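Local coordinates for protein uroporphyrin-III C-methyltransferase (Pseudomonas denitrificans, PDB 1S4D) that catalyses the two successive S-adenosyl-L-methionine-dependent methylations, at C-2 and C-7, that convert uroporphyrinogen III to precorrin-2 for cobalamin and siroheme synthesis, at residues N36-A41 / R94-K99; E147-V152 / S177-M182. All coordinates share one frame; numbering follows the deposited sequence.

Interaction 1. Residues N36-A41 / R94-K99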
loop_
_atom_site.group_PDB
_atom_site.type_symbol
_atom_site.label_atom_id
_atom_site.label_comp_id
_atom_site.label_asym_id
_atom_site.label_seq_id
_atom_site.Cartn_x
_atom_site.Cartn_y
_atom_site.Cartn_z
ATOM N N ASN B 36 -11.159 14.627 3.775
ATOM C CA ASN B 36 -12.093 14.965 4.836
ATOM C C ASN B 36 -11.412 15.347 6.169
ATOM O O ASN B 36 -11.766 16.363 6.753
ATOM C CB ASN B 36 -13.157 13.878 5.012
ATOM C CG ASN B 36 -14.381 14.397 5.723
ATOM O OD1 ASN B 36 -14.836 15.517 5.469
ATOM N ND2 ASN B 36 -14.904 13.608 6.645
ATOM N N ALA B 37 -10.434 14.571 6.634
ATOM C CA ALA B 37 -9.664 14.963 7.835
ATOM C C ALA B 37 -9.056 16.362 7.695
ATOM O O ALA B 37 -9.314 17.247 8.512
ATOM C CB ALA B 37 -8.578 13.956 8.149
ATOM N N LEU B 38 -8.268 16.554 6.639
ATOM C CA LEU B 38 -7.619 17.829 6.354
ATOM C C LEU B 38 -8.555 19.030 6.511
ATOM O O LEU B 38 -8.163 20.051 7.074
ATOM C CB LEU B 38 -7.049 17.800 4.945
ATOM C CG LEU B 38 -5.542 17.643 4.730
ATOM C CD1 LEU B 38 -4.787 17.485 6.029
ATOM C CD2 LEU B 38 -5.226 16.497 3.746
ATOM N N ARG B 39 -9.791 18.888 6.031
ATOM C CA ARG B 39 -10.743 19.995 5.992
ATOM C C ARG B 39 -11.319 20.283 7.370
ATOM O O ARG B 39 -11.831 21.362 7.612
ATOM C CB ARG B 39 -11.820 19.776 4.891
ATOM C CG ARG B 39 -13.287 19.638 5.337
ATOM C CD ARG B 39 -14.225 18.950 4.323
ATOM N NE ARG B 39 -14.101 19.504 2.965
ATOM C CZ ARG B 39 -14.866 20.485 2.448
ATOM N NH1 ARG B 39 -15.841 21.061 3.159
ATOM N NH2 ARG B 39 -14.647 20.897 1.204
ATOM N N GLN B 40 -11.183 19.328 8.282
ATOM C CA GLN B 40 -11.758 19.442 9.624
ATOM C C GLN B 40 -10.740 19.788 10.701
ATOM O O GLN B 40 -11.101 20.344 11.739
ATOM C CB GLN B 40 -12.448 18.144 10.019
ATOM C CG GLN B 40 -13.860 18.046 9.537
ATOM C CD GLN B 40 -14.454 16.661 9.720
ATOM O OE1 GLN B 40 -14.838 16.030 8.751
ATOM N NE2 GLN B 40 -14.535 16.193 10.956
ATOM N N ALA B 41 -9.475 19.447 10.463
ATOM C CA ALA B 41 -8.446 19.531 11.499
ATOM C C ALA B 41 -8.244 20.916 12.135
ATOM O O ALA B 41 -8.273 21.943 11.462
ATOM C CB ALA B 41 -7.150 19.008 10.977
ATOM N N ARG B 94 -9.136 18.918 17.349
ATOM C CA ARG B 94 -9.260 17.835 16.391
ATOM C C ARG B 94 -7.865 17.721 15.765
ATOM O O ARG B 94 -7.399 18.657 15.104
ATOM C CB ARG B 94 -10.308 18.168 15.319
ATOM C CG ARG B 94 -11.713 18.588 15.823
ATOM C CD ARG B 94 -12.486 19.364 14.777
ATOM N NE ARG B 94 -13.606 20.126 15.318
ATOM C CZ ARG B 94 -14.843 19.629 15.489
ATOM N NH1 ARG B 94 -15.118 18.366 15.158
ATOM N NH2 ARG B 94 -15.807 20.392 15.995
ATOM N N VAL B 95 -7.194 16.596 16.007
ATOM C CA VAL B 95 -5.779 16.445 15.669
ATOM C C VAL B 95 -5.561 15.487 14.504
ATOM O O VAL B 95 -6.007 14.321 14.541
ATOM C CB VAL B 95 -4.946 15.947 16.892
ATOM C CG1 VAL B 95 -3.472 16.004 16.594
ATOM C CG2 VAL B 95 -5.248 16.758 18.118
ATOM N N LEU B 96 -4.867 15.993 13.487
ATOM C CA LEU B 96 -4.490 15.236 12.298
ATOM C C LEU B 96 -2.985 15.054 12.297
ATOM O O LEU B 96 -2.237 16.061 12.250
ATOM C CB LEU B 96 -4.861 16.048 11.049
ATOM C CG LEU B 96 -5.411 15.384 9.788
ATOM C CD1 LEU B 96 -5.358 16.394 8.736
ATOM C CD2 LEU B 96 -4.606 14.224 9.354
ATOM N N ARG B 97 -2.524 13.804 12.373
ATOM C CA ARG B 97 -1.081 13.527 12.213
ATOM C C ARG B 97 -0.975 13.045 10.789
ATOM O O ARG B 97 -1.497 11.977 10.482
ATOM C CB ARG B 97 -0.565 12.491 13.224
ATOM C CG ARG B 97 0.784 11.832 12.891
ATOM C CD ARG B 97 2.039 12.451 13.555
ATOM N NE ARG B 97 2.827 13.147 12.544
ATOM C CZ ARG B 97 4.067 12.847 12.154
ATOM N NH1 ARG B 97 4.775 11.865 12.713
ATOM N NH2 ARG B 97 4.618 13.570 11.196
ATOM N N LEU B 98 -0.371 13.870 9.921
ATOM C CA LEU B 98 -0.315 13.606 8.482
ATOM C C LEU B 98 0.989 12.904 8.163
ATOM O O LEU B 98 2.051 13.503 8.239
ATOM C CB LEU B 98 -0.331 14.912 7.695
ATOM C CG LEU B 98 -1.172 15.206 6.432
ATOM C CD1 LEU B 98 -0.493 16.202 5.489
ATOM C CD2 LEU B 98 -1.575 13.982 5.670
ATOM N N LYS B 99 0.951 11.639 7.800
ATOM C CA LYS B 99 2.217 10.989 7.563
ATOM C C LYS B 99 2.394 10.713 6.088
ATOM O O LYS B 99 1.400 10.481 5.358
ATOM C CB LYS B 99 2.283 9.724 8.400
ATOM C CG LYS B 99 1.790 9.984 9.839
ATOM C CD LYS B 99 1.555 8.706 10.577
ATOM C CE LYS B 99 2.811 7.858 10.566
ATOM N NZ LYS B 99 3.845 8.531 11.368
#
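Leu96 projects from strand 94-99 against helix 32-40, and two methyl groups receive it, those of Ala37 on the helix and Ala41 just after it, four residues on. Ala41 CB lies 3.7 Å from Leu96 CB, at the root of the side chain, while Ala37 CB meets the branch point, Leu96 CG, at 3.8 Å. Alanine suits both places because its single methyl lets the helix come down on the sheet, the axes of 36-40 and 94-99 approaching to 8.5 Å. Leu38 crosses Leu96 at about a right angle and also borders Leu98; Leu96 and Leu98 both turn apolar side chains toward the helix. Ile44 of strand 43-46 and Val20 of strand 16-21 continue this surface beside Leu96. Near Gln40 and Arg94 the character changes. With CG beside its own backbone N (chi1 -53°) and the chain extended from there to NE, Arg94 passes the Gln40 carbonyl, its CD 3.5 Å from Gln40 O. Its NH1 is hydrogen-bonded to Leu12 O. The contact therefore joins helix to sheet by apolar side chains, with a charged residue kept to its partly exposed margin.

Interaction 2. Residues E147-V152 / S177-M182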
loop_
_atom_site.group_PDB
_atom_site.type_symbol
_atom_site.label_atom_id
_atom_site.label_comp_id
_atom_site.label_asym_id
_atom_site.label_seq_id
_atom_site.Cartn_x
_atom_site.Cartn_y
_atom_site.Cartn_z
ATOM N N GLU B 147 3.668 -13.431 -14.472
ATOM C CA GLU B 147 4.768 -14.015 -15.213
ATOM C C GLU B 147 6.112 -13.780 -14.517
ATOM O O GLU B 147 7.128 -14.343 -14.923
ATOM C CB GLU B 147 4.799 -13.424 -16.623
ATOM C CG GLU B 147 4.159 -14.292 -17.713
ATOM C CD GLU B 147 3.432 -13.470 -18.786
ATOM O OE1 GLU B 147 3.899 -12.352 -19.126
ATOM O OE2 GLU B 147 2.382 -13.935 -19.297
ATOM N N VAL B 148 6.128 -12.948 -13.478
ATOM C CA VAL B 148 7.382 -12.571 -12.822
ATOM C C VAL B 148 7.477 -13.064 -11.377
ATOM O O VAL B 148 8.526 -13.515 -10.947
ATOM C CB VAL B 148 7.626 -11.022 -12.891
ATOM C CG1 VAL B 148 8.787 -10.592 -12.003
ATOM C CG2 VAL B 148 7.879 -10.554 -14.338
ATOM N N ASN B 149 6.386 -12.976 -10.625
ATOM C CA ASN B 149 6.448 -13.210 -9.182
ATOM C C ASN B 149 5.096 -13.515 -8.553
ATOM O O ASN B 149 4.053 -13.017 -8.990
ATOM C CB ASN B 149 7.142 -12.030 -8.446
ATOM C CG ASN B 149 6.362 -10.714 -8.532
ATOM O OD1 ASN B 149 6.255 -9.964 -7.539
ATOM N ND2 ASN B 149 5.827 -10.418 -9.711
ATOM N N HIS B 150 5.117 -14.338 -7.518
ATOM C CA HIS B 150 3.900 -14.661 -6.806
ATOM C C HIS B 150 4.036 -14.125 -5.380
ATOM O O HIS B 150 3.129 -14.259 -4.553
ATOM C CB HIS B 150 3.660 -16.171 -6.858
ATOM C CG HIS B 150 2.974 -16.623 -8.113
ATOM N ND1 HIS B 150 3.593 -16.619 -9.345
ATOM C CD2 HIS B 150 1.714 -17.080 -8.328
ATOM C CE1 HIS B 150 2.746 -17.049 -10.266
ATOM N NE2 HIS B 150 1.600 -17.336 -9.673
ATOM N N ALA B 151 5.181 -13.492 -5.124
ATOM C CA ALA B 151 5.513 -12.910 -3.835
ATOM C C ALA B 151 6.313 -11.599 -4.012
ATOM O O ALA B 151 7.083 -11.471 -4.968
ATOM C CB ALA B 151 6.283 -13.914 -3.017
ATOM N N VAL B 152 6.086 -10.619 -3.130
ATOM C CA VAL B 152 6.910 -9.413 -3.044
ATOM C C VAL B 152 7.332 -9.207 -1.596
ATOM O O VAL B 152 6.498 -9.327 -0.686
ATOM C CB VAL B 152 6.152 -8.114 -3.346
ATOM C CG1 VAL B 152 7.021 -7.124 -4.061
ATOM C CG2 VAL B 152 4.874 -8.352 -4.057
ATOM N N SER B 177 11.460 -13.832 -2.501
ATOM C CA SER B 177 10.659 -13.292 -3.608
ATOM C C SER B 177 11.546 -12.871 -4.774
ATOM O O SER B 177 12.661 -12.405 -4.565
ATOM C CB SER B 177 9.884 -12.058 -3.202
ATOM O OG SER B 177 9.480 -12.107 -1.866
ATOM N N PRO B 178 11.031 -13.057 -5.996
ATOM C CA PRO B 178 11.751 -12.576 -7.162
ATOM C C PRO B 178 11.826 -11.057 -7.053
ATOM O O PRO B 178 12.985 -10.594 -7.088
ATOM C CB PRO B 178 10.943 -13.091 -8.344
ATOM C CG PRO B 178 9.774 -13.657 -7.836
ATOM C CD PRO B 178 9.778 -13.732 -6.340
ATOM N N VAL B 179 10.771 -10.332 -6.668
ATOM C CA VAL B 179 10.873 -8.869 -6.487
ATOM C C VAL B 179 11.128 -8.400 -5.050
ATOM O O VAL B 179 10.518 -8.916 -4.116
ATOM C CB VAL B 179 9.631 -8.157 -7.066
ATOM C CG1 VAL B 179 9.684 -6.638 -6.811
ATOM C CG2 VAL B 179 9.533 -8.470 -8.570
ATOM N N ILE B 180 12.084 -7.468 -4.862
ATOM C CA ILE B 180 12.331 -6.862 -3.546
ATOM C C ILE B 180 12.115 -5.376 -3.684
ATOM O O ILE B 180 12.587 -4.767 -4.654
ATOM C CB ILE B 180 13.799 -7.067 -3.052
ATOM C CG1 ILE B 180 14.338 -8.487 -3.322
ATOM C CG2 ILE B 180 13.935 -6.670 -1.595
ATOM C CD1 ILE B 180 13.770 -9.505 -2.493
ATOM N N VAL B 181 11.424 -4.790 -2.711
ATOM C CA VAL B 181 11.135 -3.368 -2.733
ATOM C C VAL B 181 11.695 -2.747 -1.460
ATOM O O VAL B 181 11.323 -3.132 -0.343
ATOM C CB VAL B 181 9.614 -3.095 -2.839
ATOM C CG1 VAL B 181 9.301 -1.582 -2.602
ATOM C CG2 VAL B 181 9.026 -3.660 -4.169
ATOM N N MET B 182 12.588 -1.786 -1.619
ATOM C CA MET B 182 13.364 -1.344 -0.482
ATOM C C MET B 182 13.147 0.129 -0.185
ATOM O O MET B 182 13.268 0.967 -1.085
ATOM C CB MET B 182 14.843 -1.650 -0.714
ATOM C CG MET B 182 15.076 -3.014 -1.316
ATOM S SD MET B 182 16.744 -3.552 -1.028
ATOM C CE MET B 182 17.646 -2.664 -2.330
#
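Val152 and Val179 stand side by side where two adjacent parallel strands, 151-156 and 179-183, start out together; helix 170-176 lies between them in sequence, making a beta-alpha-beta crossover in the mixed sheet of this methyltransferase. The pairing is regular further along, where the backbone of Val181 is hydrogen-bonded to Thr153 and Leu155, whereas here side chains pack on one another and on backbone carbonyls. Valines suit the place: branched at CB, they fill the face of a sheet and favour extended backbone. Val179 serves two sides with its two methyls. CG1, anti to the backbone N (chi1 177°), lies 3.9 Å from Val152 CG1, while CG2 faces the loop that leads into strand 151-156, near Asn149 and 4.1 Å from Val148 CG1. Val244 and Val248 also touch Val179. Pro178, between helix and strand, lays its ring against that loop and the start of the strand after it: CB is 3.6 Å from Val148 O and CD is 3.8 Å from Ala151 O. A glycine here would lose these ring carbons and is likely to leave a gap beside the Val148 carbonyl, with the turn into strand 179-183 freer to move. Beyond Ala151 lies the second subunit, whose strand pairs antiparallel with Ala151 and Val152, so that the sheet continues across the dimer interface; Ala151 and Ser177, both small, are buried at this junction. Ser177 has its CB 3.4 Å from Ala151 O. Its hydroxyl is satisfied by a hydrogen bond between OG and Thr153 OG1 of the same chain. On the face carrying Val152, the row continues with Val181, whose CG2 reaches within 4.0 Å of Val152 CG1.

In the fold
Both interactions are largely buried, yet they share no helix or strand, and their centres are about 35 Å apart on opposite sides of the chain's centre. Interaction 1 covers the parallel sheet with a helix: leucine meets alanine across two layers. Interaction 2 works within and at the end of the mixed sheet, where valines of neighbouring strands line up and a proline meets backbone carbonyls. Its place at the dimer interface sets it apart, since no other chain touches 36-41 or 94-99. The S-adenosyl-L-homocysteine lies between the two regions, about 11 Å from the side chain of Leu98 and about 8 Å from that of Val181.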